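Local coordinates for putative electron transport related protein (Corynebacterium diphtheriae, PDB 4PQ1), which is a thioredoxin-fold DsbF homologue that probably acts in thiol-disulfide exchange, making or reducing disulfide bonds in other proteins through a CxxC motif, at residues V47-W52 / I129-Q134; N83-S88 / V120-V125. All coordinates share one frame; numbering follows the deposited sequence.

Interaction 1 (V47-W52 / I129-Q134)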
loop_
_atom_site.group_PDB
_atom_site.type_symbol
_atom_site.label_atom_id
_atom_site.label_comp_id
_atom_site.label_asym_id
_atom_site.label_seq_id
_atom_site.Cartn_x
_atom_site.Cartn_y
_atom_site.Cartn_z
ATOM N N VAL A 47 -6.568 -5.830 1.517
ATOM C CA VAL A 47 -5.373 -5.435 0.800
ATOM C C VAL A 47 -4.738 -4.199 1.428
ATOM O O VAL A 47 -5.381 -3.140 1.549
ATOM C CB VAL A 47 -5.662 -5.156 -0.685
ATOM C CG1 VAL A 47 -4.420 -4.604 -1.349
ATOM C CG2 VAL A 47 -6.122 -6.436 -1.401
ATOM N N VAL A 48 -3.475 -4.339 1.837
ATOM C CA VAL A 48 -2.736 -3.209 2.380
ATOM C C VAL A 48 -1.749 -2.684 1.345
ATOM O O VAL A 48 -0.757 -3.351 1.028
ATOM C CB VAL A 48 -1.985 -3.587 3.674
ATOM C CG1 VAL A 48 -1.242 -2.387 4.224
ATOM C CG2 VAL A 48 -2.960 -4.117 4.708
ATOM N N LEU A 49 -2.040 -1.495 0.814
ATOM C CA LEU A 49 -1.174 -0.819 -0.167
ATOM C C LEU A 49 -0.142 0.051 0.518
ATOM O O LEU A 49 -0.469 0.827 1.427
ATOM C CB LEU A 49 -1.995 0.068 -1.109
ATOM C CG LEU A 49 -3.128 -0.529 -1.915
ATOM C CD1 LEU A 49 -3.953 0.610 -2.477
ATOM C CD2 LEU A 49 -2.546 -1.399 -3.013
ATOM N N ASN A 50 1.094 -0.046 0.051
ATOM C CA ASN A 50 2.191 0.710 0.626
ATOM C C ASN A 50 3.106 1.233 -0.462
ATOM O O ASN A 50 3.676 0.459 -1.240
ATOM C CB ASN A 50 2.973 -0.157 1.615
ATOM C CG ASN A 50 4.192 0.541 2.158
ATOM O OD1 ASN A 50 5.305 0.228 1.761
ATOM N ND2 ASN A 50 3.993 1.503 3.059
ATOM N N ALA A 51 3.199 2.557 -0.543
ATOM C CA ALA A 51 4.120 3.215 -1.464
ATOM C C ALA A 51 5.479 3.355 -0.792
ATOM O O ALA A 51 5.581 3.867 0.330
ATOM C CB ALA A 51 3.591 4.566 -1.883
ATOM N N TRP A 52 6.520 2.894 -1.478
ATOM C CA TRP A 52 7.838 2.790 -0.876
ATOM C C TRP A 52 8.920 2.920 -1.938
ATOM O O TRP A 52 8.631 2.879 -3.133
ATOM C CB TRP A 52 7.983 1.449 -0.150
ATOM C CG TRP A 52 8.071 0.258 -1.093
ATOM C CD1 TRP A 52 7.031 -0.428 -1.655
ATOM C CD2 TRP A 52 9.271 -0.372 -1.575
ATOM N NE1 TRP A 52 7.508 -1.454 -2.453
ATOM C CE2 TRP A 52 8.881 -1.436 -2.418
ATOM C CE3 TRP A 52 10.632 -0.154 -1.359
ATOM C CZ2 TRP A 52 9.811 -2.264 -3.063
ATOM C CZ3 TRP A 52 11.560 -0.981 -2.004
ATOM C CH2 TRP A 52 11.141 -2.025 -2.839
ATOM N N ILE A 129 -2.216 2.470 2.665
ATOM C CA ILE A 129 -3.672 2.460 2.584
ATOM C C ILE A 129 -4.227 1.073 2.866
ATOM O O ILE A 129 -3.885 0.109 2.180
ATOM C CB ILE A 129 -4.159 2.934 1.221
ATOM C CG1 ILE A 129 -3.624 4.343 0.950
ATOM C CG2 ILE A 129 -5.697 2.900 1.185
ATOM C CD1 ILE A 129 -3.898 4.844 -0.435
ATOM N N VAL A 130 -5.079 0.977 3.884
ATOM C CA VAL A 130 -5.704 -0.305 4.204
ATOM C C VAL A 130 -7.061 -0.366 3.509
ATOM O O VAL A 130 -7.942 0.423 3.817
ATOM C CB VAL A 130 -5.886 -0.508 5.725
ATOM C CG1 VAL A 130 -6.433 -1.886 6.002
ATOM C CG2 VAL A 130 -4.557 -0.321 6.470
ATOM N N LEU A 131 -7.202 -1.273 2.546
ATOM C CA LEU A 131 -8.463 -1.462 1.844
ATOM C C LEU A 131 -9.259 -2.586 2.498
ATOM O O LEU A 131 -8.661 -3.566 2.954
ATOM C CB LEU A 131 -8.219 -1.791 0.373
ATOM C CG LEU A 131 -7.348 -0.850 -0.440
ATOM C CD1 LEU A 131 -7.202 -1.404 -1.857
ATOM C CD2 LEU A 131 -7.947 0.527 -0.459
ATOM N N ASP A 132 -10.593 -2.462 2.546
ATOM C CA ASP A 132 -11.415 -3.538 3.116
ATOM C C ASP A 132 -11.701 -4.555 2.023
ATOM O O ASP A 132 -11.102 -4.491 0.960
ATOM C CB ASP A 132 -12.729 -3.012 3.758
ATOM C CG ASP A 132 -13.648 -2.284 2.773
ATOM O OD1 ASP A 132 -13.614 -2.577 1.558
ATOM O OD2 ASP A 132 -14.427 -1.407 3.227
ATOM N N LYS A 133 -12.646 -5.461 2.252
ATOM C CA LYS A 133 -12.862 -6.551 1.304
ATOM C C LYS A 133 -13.484 -6.065 -0.008
ATOM O O LYS A 133 -13.480 -6.784 -1.012
ATOM C CB LYS A 133 -13.741 -7.635 1.932
ATOM C CG LYS A 133 -12.983 -8.613 2.819
ATOM C CD LYS A 133 -13.950 -9.620 3.414
ATOM C CE LYS A 133 -13.242 -10.622 4.293
ATOM N NZ LYS A 133 -14.170 -11.721 4.690
ATOM N N GLN A 134 -14.018 -4.846 0.001
ATOM C CA GLN A 134 -14.587 -4.270 -1.212
ATOM C C GLN A 134 -13.564 -3.339 -1.833
ATOM O O GLN A 134 -13.871 -2.597 -2.772
ATOM C CB GLN A 134 -15.903 -3.535 -0.923
ATOM C CG GLN A 134 -17.011 -4.441 -0.389
ATOM C CD GLN A 134 -18.265 -3.674 -0.046
ATOM O OE1 GLN A 134 -18.813 -2.952 -0.883
ATOM N NE2 GLN A 134 -18.722 -3.814 1.193
#

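Interaction 2 (N83-S88 / V120-V125)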
loop_
_atom_site.group_PDB
_atom_site.type_symbol
_atom_site.label_atom_id
_atom_site.label_comp_id
_atom_site.label_asym_id
_atom_site.label_seq_id
_atom_site.Cartn_x
_atom_site.Cartn_y
_atom_site.Cartn_z
ATOM N N ASN A 83 6.210 0.507 -5.532
ATOM C CA ASN A 83 7.587 0.994 -5.548
ATOM C C ASN A 83 7.680 2.241 -6.417
ATOM O O ASN A 83 7.462 2.175 -7.636
ATOM C CB ASN A 83 8.504 -0.135 -6.033
ATOM C CG ASN A 83 9.961 0.286 -6.196
ATOM O OD1 ASN A 83 10.525 0.130 -7.271
ATOM N ND2 ASN A 83 10.567 0.815 -5.139
ATOM N N VAL A 84 7.929 3.395 -5.792
ATOM C CA VAL A 84 7.979 4.642 -6.552
ATOM C C VAL A 84 9.401 5.247 -6.525
ATOM O O VAL A 84 10.166 5.000 -5.597
ATOM C CB VAL A 84 6.947 5.677 -6.026
ATOM C CG1 VAL A 84 5.523 5.060 -6.002
ATOM C CG2 VAL A 84 7.329 6.189 -4.643
ATOM N N ARG A 85 9.745 6.002 -7.566
ATOM C CA ARG A 85 10.983 6.792 -7.600
ATOM C C ARG A 85 12.239 5.935 -7.493
ATOM O O ARG A 85 13.325 6.431 -7.205
ATOM C CB ARG A 85 10.986 7.839 -6.487
ATOM C CG ARG A 85 10.466 9.189 -6.912
ATOM C CD ARG A 85 10.012 10.037 -5.724
ATOM N NE ARG A 85 8.671 10.514 -5.993
ATOM C CZ ARG A 85 7.788 10.913 -5.088
ATOM N NH1 ARG A 85 8.081 10.925 -3.792
ATOM N NH2 ARG A 85 6.594 11.307 -5.505
ATOM N N ASP A 86 12.076 4.643 -7.732
ATOM C CA ASP A 86 13.205 3.757 -7.917
ATOM C C ASP A 86 13.373 3.541 -9.413
ATOM O O ASP A 86 12.806 2.611 -9.994
ATOM C CB ASP A 86 12.999 2.444 -7.167
ATOM C CG ASP A 86 13.735 2.419 -5.846
ATOM O OD1 ASP A 86 14.891 2.889 -5.817
ATOM O OD2 ASP A 86 13.167 1.929 -4.842
ATOM N N TYR A 87 14.136 4.435 -10.033
ATOM C CA TYR A 87 14.302 4.441 -11.483
ATOM C C TYR A 87 15.245 3.349 -11.940
ATOM O O TYR A 87 15.261 2.975 -13.111
ATOM C CB TYR A 87 14.792 5.805 -11.949
ATOM C CG TYR A 87 13.862 6.903 -11.517
ATOM C CD1 TYR A 87 12.541 6.937 -11.959
ATOM C CD2 TYR A 87 14.285 7.893 -10.640
ATOM C CE1 TYR A 87 11.663 7.941 -11.540
ATOM C CE2 TYR A 87 13.419 8.901 -10.222
ATOM C CZ TYR A 87 12.114 8.920 -10.681
ATOM O OH TYR A 87 11.261 9.919 -10.273
ATOM N N SER A 88 16.024 2.823 -11.010
ATOM C CA SER A 88 16.804 1.642 -11.312
ATOM C C SER A 88 16.124 0.491 -10.612
ATOM O O SER A 88 16.146 0.392 -9.379
ATOM C CB SER A 88 18.274 1.797 -10.875
ATOM O OG SER A 88 18.973 2.632 -11.787
ATOM N N VAL A 120 -4.378 10.512 -3.702
ATOM C CA VAL A 120 -3.448 10.436 -2.582
ATOM C C VAL A 120 -2.164 11.196 -2.971
ATOM O O VAL A 120 -1.715 11.102 -4.114
ATOM C CB VAL A 120 -3.181 8.957 -2.218
ATOM C CG1 VAL A 120 -1.769 8.746 -1.800
ATOM C CG2 VAL A 120 -4.130 8.506 -1.105
ATOM N N PRO A 121 -1.604 11.993 -2.044
ATOM C CA PRO A 121 -0.453 12.856 -2.375
ATOM C C PRO A 121 0.768 12.071 -2.864
ATOM O O PRO A 121 1.294 11.276 -2.088
ATOM C CB PRO A 121 -0.129 13.558 -1.044
ATOM C CG PRO A 121 -1.326 13.342 -0.168
ATOM C CD PRO A 121 -1.976 12.072 -0.619
ATOM N N ALA A 122 1.213 12.276 -4.109
ATOM C CA ALA A 122 2.393 11.563 -4.631
ATOM C C ALA A 122 3.669 12.003 -3.931
ATOM O O ALA A 122 4.707 11.329 -4.009
ATOM C CB ALA A 122 2.539 11.767 -6.154
ATOM N N SER A 123 3.598 13.138 -3.251
ATOM C CA SER A 123 4.733 13.646 -2.498
ATOM C C SER A 123 5.050 12.809 -1.254
ATOM O O SER A 123 6.152 12.866 -0.738
ATOM C CB SER A 123 4.458 15.078 -2.073
ATOM O OG SER A 123 3.258 15.106 -1.321
ATOM N N VAL A 124 4.077 12.050 -0.759
ATOM C CA VAL A 124 4.224 11.416 0.546
ATOM C C VAL A 124 4.629 9.956 0.426
ATOM O O VAL A 124 3.850 9.122 -0.009
ATOM C CB VAL A 124 2.922 11.519 1.365
ATOM C CG1 VAL A 124 3.090 10.893 2.763
ATOM C CG2 VAL A 124 2.470 12.988 1.468
ATOM N N VAL A 125 5.869 9.662 0.811
ATOM C CA VAL A 125 6.382 8.298 0.833
ATOM C C VAL A 125 7.159 8.123 2.131
ATOM O O VAL A 125 8.056 8.908 2.417
ATOM C CB VAL A 125 7.305 7.988 -0.376
ATOM C CG1 VAL A 125 7.829 6.561 -0.294
ATOM C CG2 VAL A 125 6.569 8.178 -1.662
#

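Interaction 1 (V47-W52 / I129-Q134)
The two bonds that close the hydrogen-bonded pair V47-L131 are unequal: L131 N gives a short bond to V47 O (2.8 Å), whereas the return bond from V47 N to L131 O is weak at 3.4 Å although nearly straight (168°). L131 is the last strand residue of its segment, and the asymmetry falls where that strand passes into a turn. At the next hydrogen-bonded pair, L49-I129, both bonds are tight, with L49 N to I129 O at 2.8 Å and I129 N to L49 O at 2.7 Å; V48 and V130 form the non-hydrogen-bonded pair between them. The strand axes run antiparallel at 161°.

With V47 and I129, L49 and L131 share one face of the sheet, where their CD1 methyls meet at 3.9 Å as the two chains cross at a slant. In L131, CG is anti to the carbonyl carbon and next to the backbone N (chi1 -54°), which brings CG, like CB, close to V47 O. On the other face, V48 CG2 meets V130 CG1 at 4.3 Å, under helix 147-156, whose I154 touches both valines. Beyond L131, D132 begins an Asx turn: its OD1 accepts from Q134 N, while OD2 has salt bridges to R21 and R136.

Here the antiparallel part of the thioredoxin-type sheet, through strand 127-131, meets the parallel part at strand 46-52. The six paired side chains are buried and aliphatic, which implies a solvent-excluded seam: the N and O atoms of V47, L49, I129 and L131 are met between the strands (weakly at V47 N), those of V48 by strand 77-83.

Interaction 2 (N83-S88 / V120-V125)
R85 reaches across to the turn formed by P121 to V124 and directs the edge of its guanidinium at a backbone oxygen. NH2 is the donor to A122 O; at 2.4 Å the modelled bond is improbably short, so its exact length is doubtful, but A122 O and S123 O both lie near the guanidinium plane, which supports an edge-on approach. The arginine is not a fully extended rod: its chain bends at chi3 (-129°), and chi1 (-94°) is away from a staggered value. NH1 also passes V125 CG2 at 3.8 Å, in an oblique approach that belongs to neither the face nor the edge of the group.

V125 CG2 therefore has two partners, the second being V84 CG2 at 3.7 Å. In V84 this methyl is wedged between the backbone N and the carbonyl carbon, while in V125 the touching methyl is anti to the carbonyl carbon. The two valines run antiparallel past each other, giving a small apolar contact beside the polar one. The turn has its own brace, V124 N to P121 O at 3.2 Å. Within 83-88, N83 ND2 donates to D86 OD2 at 2.8 Å (162°), and the oxygen accepts through its anti lone pair.

W55, bonded through NE1 to V84 O, touches R85, and V125 touches the CxxC residues. Segment 83-88 links strand 77-83 to helix 89-98, while segment 120-125 links helix 113-116 to strand 127-131, so the contact joins two loops near the CxxC at the start of helix 57-61.

Overall arrangement
Interaction 1 is a buried strand pairing whose centre lies about 5 Å from the centre of the chain, and interaction 2 a surface contact between loops whose centre lies about 12 Å from the centre of the chain; the centres of the two contacts are about 16 Å apart. Strand 46-52 connects them directly: W52 O lies 2.8 Å from V84 N, a probable hydrogen bond, and A51 O packs on V125 CG1 at 3.6 Å. A second route is apolar, I129 CD1 meeting V120 CG2 at 3.7 Å. The C56-C59 disulfide follows strand 46-52 closely in sequence, so both contacts adjoin the segment leading to the probable redox centre.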